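Local coordinates for ubiquitin-conjugating enzyme-like protein (Leishmania mexicana, PDB 6ZM3), which probably serves as a ubiquitin E2 variant, pairing with an active ubiquitin-conjugating enzyme in the assembly of ubiquitin chains, at residues B[28-33]-B[116-121]; B[41-46]-B[65-70]; B[74-79]-B[102-107]; B[78-83]-B[93-98]. All coordinates share one frame; numbering follows the deposited sequence. Where two conformers were deposited one is given.

Contact 1: residues B[28-33]-B[116-121]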
# COMPACT_ATOMS: atom_id res chain seq x y z
N GLN B 28 -12.66 -8.34 9.67
CA GLN B 28 -11.39 -8.01 9.04
C GLN B 28 -11.53 -8.25 7.55
O GLN B 28 -10.70 -8.94 6.94
CB GLN B 28 -10.22 -8.75 9.70
CG GLN B 28 -10.49 -10.23 9.99
CD GLN B 28 -9.23 -11.07 9.94
OE1 GLN B 28 -8.27 -10.84 10.68
NE2 GLN B 28 -9.23 -12.06 9.06
N ASN B 29 -12.60 -7.70 6.97
CA ASN B 29 -12.69 -7.68 5.52
C ASN B 29 -13.02 -6.27 5.02
O ASN B 29 -12.91 -5.98 3.82
CB ASN B 29 -13.43 -8.91 4.98
CG ASN B 29 -14.90 -8.88 5.34
OD1 ASN B 29 -15.55 -7.85 5.19
ND2 ASN B 29 -15.44 -9.98 5.83
N VAL B 30 -13.41 -5.38 5.95
CA VAL B 30 -13.63 -3.97 5.65
C VAL B 30 -13.12 -3.10 6.79
O VAL B 30 -13.19 -3.48 7.97
CB VAL B 30 -15.13 -3.74 5.33
CG1 VAL B 30 -15.60 -2.34 5.65
CG2 VAL B 30 -15.51 -4.11 3.91
N SER B 31 -12.59 -1.90 6.48
CA SER B 31 -12.07 -1.04 7.53
C SER B 31 -12.10 0.42 7.12
O SER B 31 -11.88 0.72 5.93
CB SER B 31 -10.68 -1.43 7.89
OG SER B 31 -10.31 -0.70 9.04
N VAL B 32 -12.35 1.29 8.10
CA VAL B 32 -12.36 2.73 7.90
C VAL B 32 -11.62 3.35 9.08
O VAL B 32 -11.73 2.86 10.20
CB VAL B 32 -13.79 3.30 7.84
CG1 VAL B 32 -13.82 4.73 7.35
CG2 VAL B 32 -14.74 2.44 7.02
N GLY B 33 -10.98 4.48 8.83
CA GLY B 33 -10.17 5.11 9.86
C GLY B 33 -9.80 6.51 9.40
O GLY B 33 -9.82 6.79 8.20
N CYS B 116 -21.19 1.41 4.13
CA CYS B 116 -20.94 1.71 2.71
C CYS B 116 -19.89 0.76 2.15
O CYS B 116 -20.09 0.19 1.06
CB CYS B 116 -20.48 3.15 2.43
SG CYS B 116 -21.71 4.45 2.72
N LEU B 117 -18.80 0.56 2.90
CA LEU B 117 -17.75 -0.34 2.45
C LEU B 117 -18.20 -1.81 2.43
O LEU B 117 -17.85 -2.54 1.49
CB LEU B 117 -16.47 -0.13 3.28
CG LEU B 117 -15.79 1.23 3.23
CD1 LEU B 117 -14.37 1.14 3.82
CD2 LEU B 117 -15.70 1.80 1.81
N SER B 118 -18.94 -2.28 3.46
CA SER B 118 -19.45 -3.64 3.43
C SER B 118 -20.31 -3.84 2.19
O SER B 118 -20.27 -4.91 1.60
CB SER B 118 -20.21 -4.04 4.67
OG SER B 118 -19.36 -4.79 5.51
N GLU B 119 -21.09 -2.81 1.85
CA GLU B 119 -22.02 -2.81 0.72
C GLU B 119 -21.29 -2.74 -0.63
O GLU B 119 -21.75 -3.36 -1.59
CB GLU B 119 -23.11 -1.75 0.87
CG GLU B 119 -24.11 -2.05 1.99
CD GLU B 119 -25.03 -3.23 1.73
OE1 GLU B 119 -25.58 -3.29 0.62
OE2 GLU B 119 -25.13 -4.14 2.59
N LEU B 120 -20.17 -2.00 -0.71
CA LEU B 120 -19.30 -2.10 -1.88
C LEU B 120 -18.67 -3.49 -1.99
O LEU B 120 -18.53 -4.04 -3.09
CB LEU B 120 -18.26 -0.98 -1.83
CG LEU B 120 -18.84 0.39 -2.14
CD1 LEU B 120 -17.87 1.51 -1.78
CD2 LEU B 120 -19.21 0.46 -3.62
N ARG B 121 -18.32 -4.11 -0.86
CA ARG B 121 -17.76 -5.44 -0.87
C ARG B 121 -18.78 -6.49 -1.32
O ARG B 121 -18.44 -7.41 -2.06
CB ARG B 121 -17.15 -5.80 0.49
CG ARG B 121 -16.26 -7.03 0.42
CD ARG B 121 -15.66 -7.30 1.78
NE ARG B 121 -15.07 -8.61 1.93
CZ ARG B 121 -15.75 -9.71 2.31
NH1 ARG B 121 -17.06 -9.68 2.49
NH2 ARG B 121 -15.10 -10.84 2.46
O HOH W 1 -18.08 -7.13 5.44

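Contact 2: residues B[41-46]-B[65-70]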
# COMPACT_ATOMS: atom_id res chain seq x y z
N PHE B 41 -12.18 17.79 12.56
CA PHE B 41 -13.48 17.90 11.92
C PHE B 41 -13.70 16.71 11.00
O PHE B 41 -14.75 16.61 10.37
CB PHE B 41 -13.69 19.25 11.24
CG PHE B 41 -13.83 20.42 12.17
CD1 PHE B 41 -14.95 20.56 12.99
CD2 PHE B 41 -12.83 21.37 12.27
CE1 PHE B 41 -15.05 21.62 13.88
CE2 PHE B 41 -12.94 22.44 13.14
CZ PHE B 41 -14.05 22.56 13.95
N PHE B 42 -12.73 15.78 10.97
CA PHE B 42 -12.85 14.45 10.41
C PHE B 42 -13.36 14.48 8.97
O PHE B 42 -14.24 13.71 8.62
CB PHE B 42 -13.78 13.59 11.29
CG PHE B 42 -13.58 13.78 12.77
CD1 PHE B 42 -12.37 13.46 13.38
CD2 PHE B 42 -14.60 14.26 13.57
CE1 PHE B 42 -12.19 13.61 14.74
CE2 PHE B 42 -14.43 14.40 14.94
CZ PHE B 42 -13.23 14.07 15.53
N HIS B 43 -12.74 15.31 8.11
CA HIS B 43 -13.20 15.42 6.73
C HIS B 43 -12.85 14.16 5.94
O HIS B 43 -13.69 13.60 5.25
CB HIS B 43 -12.62 16.69 6.09
CG HIS B 43 -13.20 17.95 6.61
ND1 HIS B 43 -14.42 18.44 6.17
CD2 HIS B 43 -12.73 18.84 7.50
CE1 HIS B 43 -14.67 19.58 6.77
NE2 HIS B 43 -13.64 19.84 7.58
N TYR B 44 -11.62 13.66 6.08
CA TYR B 44 -11.18 12.56 5.25
C TYR B 44 -10.91 11.29 6.05
O TYR B 44 -10.27 11.36 7.10
CB TYR B 44 -9.93 12.97 4.47
CG TYR B 44 -10.27 13.84 3.28
CD1 TYR B 44 -10.71 13.29 2.09
CD2 TYR B 44 -10.17 15.22 3.36
CE1 TYR B 44 -11.03 14.08 1.00
CE2 TYR B 44 -10.47 16.03 2.27
CZ TYR B 44 -10.90 15.46 1.09
OH TYR B 44 -11.24 16.24 0.02
N TRP B 45 -11.37 10.16 5.48
CA TRP B 45 -11.19 8.84 6.03
C TRP B 45 -10.54 7.93 4.99
O TRP B 45 -10.81 8.06 3.80
CB TRP B 45 -12.55 8.29 6.50
CG TRP B 45 -13.20 9.14 7.55
CD1 TRP B 45 -13.72 10.38 7.39
CD2 TRP B 45 -13.44 8.77 8.92
NE1 TRP B 45 -14.23 10.85 8.58
CE2 TRP B 45 -14.05 9.87 9.54
CE3 TRP B 45 -13.13 7.63 9.68
CZ2 TRP B 45 -14.45 9.85 10.88
CZ3 TRP B 45 -13.47 7.64 11.02
CH2 TRP B 45 -14.13 8.73 11.61
N ASN B 46 -9.70 7.03 5.47
CA ASN B 46 -9.10 6.00 4.65
C ASN B 46 -10.06 4.84 4.72
O ASN B 46 -10.59 4.60 5.79
CB ASN B 46 -7.76 5.51 5.21
CG ASN B 46 -6.64 6.52 5.20
OD1 ASN B 46 -6.69 7.51 4.48
ND2 ASN B 46 -5.60 6.28 5.98
N GLU B 65 -10.64 6.40 -0.57
CA GLU B 65 -10.66 7.62 0.20
C GLU B 65 -12.12 8.01 0.37
O GLU B 65 -12.91 7.82 -0.57
CB GLU B 65 -9.98 8.73 -0.59
CG GLU B 65 -9.90 10.04 0.17
CD GLU B 65 -8.80 10.93 -0.38
OE1 GLU B 65 -7.64 10.89 0.17
OE2 GLU B 65 -9.09 11.64 -1.36
N ILE B 66 -12.44 8.51 1.58
CA ILE B 66 -13.78 8.96 1.94
C ILE B 66 -13.72 10.42 2.37
O ILE B 66 -12.95 10.81 3.25
CB ILE B 66 -14.47 8.04 2.97
CG1 ILE B 66 -14.35 6.59 2.52
CG2 ILE B 66 -15.93 8.48 3.13
CD1 ILE B 66 -14.67 5.50 3.55
N TYR B 67 -14.59 11.22 1.75
CA TYR B 67 -14.75 12.61 2.10
C TYR B 67 -16.15 12.81 2.68
O TYR B 67 -17.12 12.52 1.99
CB TYR B 67 -14.62 13.47 0.85
CG TYR B 67 -14.77 14.95 1.04
CD1 TYR B 67 -14.20 15.61 2.11
CD2 TYR B 67 -15.46 15.72 0.10
CE1 TYR B 67 -14.31 16.97 2.28
CE2 TYR B 67 -15.58 17.09 0.26
CZ TYR B 67 -15.01 17.72 1.35
OH TYR B 67 -15.11 19.07 1.53
N CYS B 68 -16.24 13.25 3.94
CA CYS B 68 -17.51 13.68 4.53
C CYS B 68 -17.58 15.21 4.56
O CYS B 68 -16.92 15.87 5.36
CB CYS B 68 -17.71 13.07 5.92
SG CYS B 68 -17.54 11.27 6.01
N ASP B 69 -18.36 15.79 3.64
CA ASP B 69 -18.39 17.24 3.50
C ASP B 69 -19.34 17.86 4.53
O ASP B 69 -19.82 17.17 5.43
CB ASP B 69 -18.70 17.65 2.05
CG ASP B 69 -20.13 17.38 1.60
OD1 ASP B 69 -20.78 16.42 2.16
OD2 ASP B 69 -20.57 18.10 0.67
N GLU B 70 -19.57 19.17 4.40
CA GLU B 70 -20.45 19.95 5.27
C GLU B 70 -21.76 19.24 5.58
O GLU B 70 -22.30 19.41 6.67
CB GLU B 70 -21.00 21.21 4.60
CG GLU B 70 -20.01 22.33 4.39
CD GLU B 70 -19.70 22.50 2.91
OE1 GLU B 70 -20.65 22.64 2.11
OE2 GLU B 70 -18.52 22.50 2.56

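Contact 3: residues B[74-79]-B[102-107]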
# COMPACT_ATOMS: atom_id res chain seq x y z
N LYS B 74 -26.39 13.98 5.86
CA LYS B 74 -27.66 14.36 5.24
C LYS B 74 -27.63 13.94 3.77
O LYS B 74 -28.62 13.40 3.26
CB LYS B 74 -27.99 15.84 5.43
CG LYS B 74 -28.62 16.17 6.79
CD LYS B 74 -29.37 17.49 6.83
CE LYS B 74 -28.56 18.66 7.35
NZ LYS B 74 -27.50 19.08 6.40
N VAL B 75 -26.46 14.12 3.16
CA VAL B 75 -26.16 13.58 1.84
C VAL B 75 -25.05 12.54 1.98
O VAL B 75 -24.34 12.52 2.99
CB VAL B 75 -25.77 14.70 0.86
CG1 VAL B 75 -26.87 15.74 0.73
CG2 VAL B 75 -24.46 15.36 1.24
N PRO B 76 -24.84 11.61 1.02
CA PRO B 76 -23.90 10.51 1.23
C PRO B 76 -22.45 11.00 1.30
O PRO B 76 -22.13 12.11 0.88
CB PRO B 76 -24.13 9.60 0.00
CG PRO B 76 -25.48 10.05 -0.56
CD PRO B 76 -25.49 11.54 -0.30
N PRO B 77 -21.51 10.17 1.83
CA PRO B 77 -20.09 10.50 1.75
C PRO B 77 -19.64 10.34 0.30
O PRO B 77 -20.23 9.57 -0.46
CB PRO B 77 -19.42 9.40 2.58
CG PRO B 77 -20.39 8.23 2.61
CD PRO B 77 -21.75 8.85 2.43
N HIS B 78 -18.57 11.04 -0.05
CA HIS B 78 -17.93 10.88 -1.36
C HIS B 78 -16.86 9.81 -1.22
O HIS B 78 -15.94 10.01 -0.42
CB HIS B 78 -17.34 12.22 -1.80
CG HIS B 78 -18.35 13.32 -1.77
ND1 HIS B 78 -19.45 13.34 -2.60
CD2 HIS B 78 -18.45 14.43 -1.00
CE1 HIS B 78 -20.17 14.42 -2.36
NE2 HIS B 78 -19.57 15.10 -1.38
N ILE B 79 -17.03 8.69 -1.93
CA ILE B 79 -16.14 7.55 -1.88
C ILE B 79 -15.47 7.42 -3.25
O ILE B 79 -16.15 7.37 -4.28
CB ILE B 79 -16.90 6.27 -1.45
CG1 ILE B 79 -17.73 6.48 -0.17
CG2 ILE B 79 -15.99 5.04 -1.35
CD1 ILE B 79 -18.18 5.17 0.49
N HIS B 102 -26.55 1.32 -5.00
CA HIS B 102 -27.87 1.23 -4.39
C HIS B 102 -27.94 2.06 -3.09
O HIS B 102 -28.87 2.83 -2.89
CB HIS B 102 -28.35 -0.23 -4.24
CG HIS B 102 -27.74 -0.96 -3.09
ND1 HIS B 102 -26.45 -1.44 -3.11
CD2 HIS B 102 -28.24 -1.28 -1.87
CE1 HIS B 102 -26.18 -2.05 -1.98
NE2 HIS B 102 -27.27 -1.96 -1.20
N VAL B 103 -26.90 1.97 -2.25
CA VAL B 103 -26.88 2.66 -0.97
C VAL B 103 -27.00 4.17 -1.15
O VAL B 103 -27.47 4.88 -0.28
CB VAL B 103 -25.57 2.33 -0.25
CG1 VAL B 103 -25.41 3.18 1.01
CG2 VAL B 103 -25.50 0.84 0.02
N PHE B 104 -26.48 4.68 -2.25
CA PHE B 104 -26.44 6.12 -2.45
C PHE B 104 -27.70 6.60 -3.17
O PHE B 104 -28.15 7.72 -2.93
CB PHE B 104 -25.23 6.50 -3.30
CG PHE B 104 -23.91 6.48 -2.57
CD1 PHE B 104 -23.87 6.43 -1.18
CD2 PHE B 104 -22.72 6.57 -3.27
CE1 PHE B 104 -22.65 6.40 -0.51
CE2 PHE B 104 -21.50 6.56 -2.60
CZ PHE B 104 -21.47 6.46 -1.22
N LYS B 105 -28.19 5.78 -4.11
CA LYS B 105 -29.37 6.10 -4.89
C LYS B 105 -30.55 6.33 -3.95
O LYS B 105 -31.27 7.32 -4.09
CB LYS B 105 -29.71 4.93 -5.82
CG LYS B 105 -30.79 5.20 -6.87
CD LYS B 105 -31.27 3.92 -7.53
CE LYS B 105 -31.71 4.05 -8.97
NZ LYS B 105 -32.85 4.98 -9.14
N HIS B 106 -30.72 5.41 -3.00
CA HIS B 106 -31.75 5.51 -1.97
C HIS B 106 -31.08 5.76 -0.61
O HIS B 106 -31.06 4.86 0.23
CB HIS B 106 -32.61 4.25 -1.99
CG HIS B 106 -33.32 4.03 -3.29
ND1 HIS B 106 -34.20 4.96 -3.83
CD2 HIS B 106 -33.32 2.98 -4.14
CE1 HIS B 106 -34.70 4.50 -4.96
NE2 HIS B 106 -34.17 3.27 -5.17
N TRP B 107 -30.56 6.99 -0.42
CA TRP B 107 -29.68 7.31 0.70
C TRP B 107 -30.50 7.40 1.98
O TRP B 107 -31.45 8.18 2.05
CB TRP B 107 -28.91 8.62 0.44
CG TRP B 107 -28.10 9.11 1.60
CD1 TRP B 107 -28.26 10.27 2.31
CD2 TRP B 107 -26.98 8.44 2.20
NE1 TRP B 107 -27.31 10.36 3.31
CE2 TRP B 107 -26.53 9.23 3.28
CE3 TRP B 107 -26.33 7.22 1.95
CZ2 TRP B 107 -25.44 8.88 4.06
CZ3 TRP B 107 -25.26 6.85 2.74
CH2 TRP B 107 -24.84 7.66 3.80

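Contact 4: residues B[78-83]-B[93-98]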
# COMPACT_ATOMS: atom_id res chain seq x y z
N HIS B 78 -18.57 11.04 -0.05
CA HIS B 78 -17.93 10.88 -1.36
C HIS B 78 -16.86 9.81 -1.22
O HIS B 78 -15.94 10.01 -0.42
CB HIS B 78 -17.34 12.22 -1.80
CG HIS B 78 -18.35 13.32 -1.77
ND1 HIS B 78 -19.45 13.34 -2.60
CD2 HIS B 78 -18.45 14.43 -1.00
CE1 HIS B 78 -20.17 14.42 -2.36
NE2 HIS B 78 -19.57 15.10 -1.38
N ILE B 79 -17.03 8.69 -1.93
CA ILE B 79 -16.14 7.55 -1.88
C ILE B 79 -15.47 7.42 -3.25
O ILE B 79 -16.15 7.37 -4.28
CB ILE B 79 -16.90 6.27 -1.45
CG1 ILE B 79 -17.73 6.48 -0.17
CG2 ILE B 79 -15.99 5.04 -1.35
CD1 ILE B 79 -18.18 5.17 0.49
N ARG B 80 -14.13 7.34 -3.25
CA ARG B 80 -13.35 7.11 -4.45
C ARG B 80 -12.46 5.89 -4.19
O ARG B 80 -11.78 5.83 -3.16
CB ARG B 80 -12.38 8.29 -4.64
CG ARG B 80 -11.99 8.60 -6.07
CD ARG B 80 -11.28 9.94 -6.21
NE ARG B 80 -10.41 10.26 -5.07
CZ ARG B 80 -9.07 10.15 -5.05
NH1 ARG B 80 -8.42 9.74 -6.12
NH2 ARG B 80 -8.38 10.47 -3.96
N PHE B 81 -12.42 4.96 -5.14
CA PHE B 81 -11.43 3.90 -5.06
C PHE B 81 -10.07 4.48 -5.45
O PHE B 81 -9.97 5.22 -6.44
CB PHE B 81 -11.78 2.71 -5.95
CG PHE B 81 -12.74 1.71 -5.35
CD1 PHE B 81 -14.12 1.92 -5.45
CD2 PHE B 81 -12.28 0.56 -4.74
CE1 PHE B 81 -15.00 0.99 -4.91
CE2 PHE B 81 -13.16 -0.37 -4.23
CZ PHE B 81 -14.52 -0.16 -4.34
N LEU B 82 -9.04 4.14 -4.68
CA LEU B 82 -7.66 4.46 -5.04
C LEU B 82 -7.06 3.30 -5.82
O LEU B 82 -6.29 3.53 -6.76
CB LEU B 82 -6.83 4.74 -3.79
CG LEU B 82 -7.24 5.97 -2.98
CD1 LEU B 82 -6.21 6.23 -1.89
CD2 LEU B 82 -7.40 7.20 -3.85
N SER B 83 -7.36 2.06 -5.37
CA SER B 83 -7.08 0.86 -6.12
C SER B 83 -8.06 0.76 -7.28
O SER B 83 -9.26 0.85 -7.06
CB SER B 83 -7.25 -0.36 -5.23
OG SER B 83 -6.36 -0.33 -4.11
N ASP B 93 -12.86 7.24 -13.07
CA ASP B 93 -11.89 7.90 -12.22
C ASP B 93 -11.88 7.30 -10.81
O ASP B 93 -11.24 7.87 -9.93
CB ASP B 93 -12.06 9.42 -12.20
CG ASP B 93 -13.36 9.89 -11.57
OD1 ASP B 93 -14.23 9.04 -11.30
OD2 ASP B 93 -13.48 11.11 -11.35
N GLY B 94 -12.61 6.21 -10.61
CA GLY B 94 -12.69 5.54 -9.31
C GLY B 94 -13.83 6.03 -8.40
O GLY B 94 -14.04 5.47 -7.32
N THR B 95 -14.53 7.10 -8.79
CA THR B 95 -15.62 7.62 -7.97
C THR B 95 -16.77 6.60 -7.87
O THR B 95 -17.18 6.01 -8.86
CB THR B 95 -16.13 8.96 -8.52
OG1 THR B 95 -16.47 8.76 -9.89
CG2 THR B 95 -15.11 10.06 -8.47
N VAL B 96 -17.30 6.42 -6.65
CA VAL B 96 -18.51 5.62 -6.47
C VAL B 96 -19.68 6.49 -6.89
O VAL B 96 -19.88 7.56 -6.36
CB VAL B 96 -18.66 5.08 -5.03
CG1 VAL B 96 -19.98 4.36 -4.79
CG2 VAL B 96 -17.52 4.13 -4.70
N ASN B 97 -20.37 6.05 -7.95
CA ASN B 97 -21.45 6.76 -8.63
C ASN B 97 -22.71 6.79 -7.77
O ASN B 97 -23.19 5.75 -7.35
CB ASN B 97 -21.74 6.02 -9.95
CG ASN B 97 -22.73 6.76 -10.81
OD1 ASN B 97 -23.90 6.83 -10.46
ND2 ASN B 97 -22.27 7.33 -11.91
N ARG B 98 -23.27 7.99 -7.59
CA ARG B 98 -24.35 8.26 -6.66
C ARG B 98 -25.71 7.77 -7.16
O ARG B 98 -26.64 7.61 -6.37
CB ARG B 98 -24.34 9.75 -6.29
CG ARG B 98 -23.31 10.07 -5.21
CD ARG B 98 -22.93 11.54 -5.15
NE ARG B 98 -22.62 11.96 -3.79
CZ ARG B 98 -23.35 12.80 -3.04
NH1 ARG B 98 -24.45 13.35 -3.52
NH2 ARG B 98 -22.96 13.08 -1.80
O HOH W 2 -19.06 9.37 -4.03

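Contact 1: residues B[28-33]-B[116-121]
L117 meets strand 30-33 with both its stem and one branch. L117 CB lies against V30 CG1 at 3.4 Å, tighter than an ordinary van der Waals contact. L117 CD1 reaches farther along the strand, passing 3.3 Å from the backbone O of S31 and 3.5 Å from V32 CG2, again a close fit. V30 and V32 both direct their side chains at the helix, whereas S31 between them turns the other way and packs on a polar side chain of the partner protein chain. The next residue, S118, presents its backbone N to V30 CG2, and in one of its two conformers its hydroxyl reaches the strand through a water. That water lies 2.7 Å from S118 OG and donates to N29 OD1 at 2.6 Å. The chain of R121, extended from CG to NE, runs past V30 CG2, which lies 3.8 Å from R121 CD, and lays the guanidinium flat on the amide of N29. The two planes are only 7° apart, with N29 CG 3.2 Å above the centre of the guanidinium plane. This is a stack without a direct hydrogen bond, and R121 NE is instead held by the backbone O of V50, which, with the stack, helps set the group's rotation. With axes 8.2 Å apart and at 148°, helix 113-125 runs obliquely antiparallel to strand 30-33, the helix-on-antiparallel-sheet packing of the ubiquitin-conjugating fold.

Contact 2: residues B[41-46]-B[65-70]
W45 and I66 form an antiparallel hydrogen-bonded pair, with W45 N to I66 O and I66 N to W45 O both at 2.8 Å, and C68 N to H43 O at 2.9 Å carries the pairing beyond the strand ends. Y44 and Y67, a non-hydrogen-bonded pair, put their rings on one face of the sheet. Y67 has CG anti to its own N (chi1 180°) and Y44 has CG beside its own (chi1 -78°), which swings the rings over one another in an offset stack, centroids 4.7 Å apart and planes at 17°. Y44 CZ sits 3.5 Å from Y67 CD1, and E65 CG touches Y44 CD1 on the side toward N46, while its carboxylate is engaged by R35 and R80. Strands 44-50 and 61-67 form the central hairpin of the four-stranded antiparallel meander of the ubiquitin-conjugating fold. On the opposite face, W45 and I66 meet CB to CB at 4.0 Å, beneath helices 9-22 and 113-125, which bring L13 and M113 to the indole. C68 SG approaches that indole obliquely, 4.2 Å from CD1. W45 NE1 donates to F42 O from above the carbonyl plane at 2.9 Å, tying the indole to the turn before its own strand.

Contact 3: residues B[74-79]-B[102-107]
W107 extends its indole toward P76 because CG stands opposite the backbone N (chi1 173°), while F104 keeps CG beside its own N (chi1 -77°) and tips its ring toward the same proline and the next. The prolines close the YPxxPP sequence familiar from ubiquitin-conjugating enzymes, a loop that leads into strand 78-81, and the two aromatic residues come from the short helix 102-105 and the turn after it. P76 fits into the corner between the two rings, which lie in directions roughly at right angles as seen from it. P76 CA lies over the six-membered ring of W107, 3.6 Å from the centroid and 15° off the normal, a CH-pi contact over the face. P76 CG lies over the five-membered ring, 3.5 Å from W107 CG; CA and CG of P76 thus span both rings of the indole. P76 CB turns to F104, 3.4 Å from CD1 of that ring. P77 reaches both aromatics with one atom: its CD packs 3.6 Å from W107 CH2 and 3.9 Å from F104 CE1. I79 comes next, with CG1 at the edge of the F104 ring, in its plane, 3.9 Å from CZ. F104 also packs on C116 of helix 113-125 and meets the F101 ring edge-to-face. The indole NE1 donates to P73 O, and K74 O lies in the ring plane at the same edge, 3.3 Å from W107 CD1.

Contact 4: residues B[78-83]-B[93-98]
I79 and V96 lie side by side and point the same way, their CG2 methyls 3.8 Å apart under helix 113-125, where L120 packs on both. V96 has CG1 anti to its backbone N (chi1 174°), which leaves CG2 facing the strand; the same methyl meets F81 CE1 at 4.0 Å, the valine lying aslant to the phenylalanine ring. G94 O reaches the edge of that ring near its plane and also accepts from F81 N at 2.8 Å, the donor standing above the carbonyl plane. G94 has a positive phi (91°), a backbone conformation that suits glycine. V96 N gives I79 O a nearly straight bond of 2.8 Å, and a water spans I79 N and V96 O beyond it. These bonds dock the segment 93-98 on the edge of strand 78-81, with a single bridge at R80 and T95. In active ubiquitin-conjugating enzymes the corresponding stretch bears the catalytic cysteine; here it contains no cysteine, consistent with a UBE2V-like variant. On the other side of the strand from I79 and F81, R80 rests its CG 4.2 Å from T95 CG2, then bends away to a salt bridge with E65. T95 N donates to D93 OD1 at 3.2 Å, closing an Asx turn, and T95 OG1 is held by D91. At the far end the R98 guanidinium approaches the H78 ring obliquely, planes 25° apart, with R98 NH2 3.1 Å from H78 CE1 and also close to P76 O.

How the contacts relate
Contacts 2, 3 and 4 are nested within the chain loop closed by contact 1. Contacts 1 and 2 join through neighbouring strands, where G33 O and N46 N are 2.7 Å apart. Contacts 2 and 4 are tied by the salt bridge between E65 OE2 and R80 NH2 at 2.9 Å. Contacts 3 and 4 share H78 and I79, and F104 CE2 meets V96 CG1 at 3.5 Å. Helix 113-125 of contact 1 backs both, with C116 CB 3.6 Å from I79 CD1. Judged by the family, segment 93-98 of contact 4 probably corresponds to the active-site region of active E2 enzymes; contact 3 lies beside it, centres about 12 Å apart. The partner chain touches contacts 1, 2 and 4.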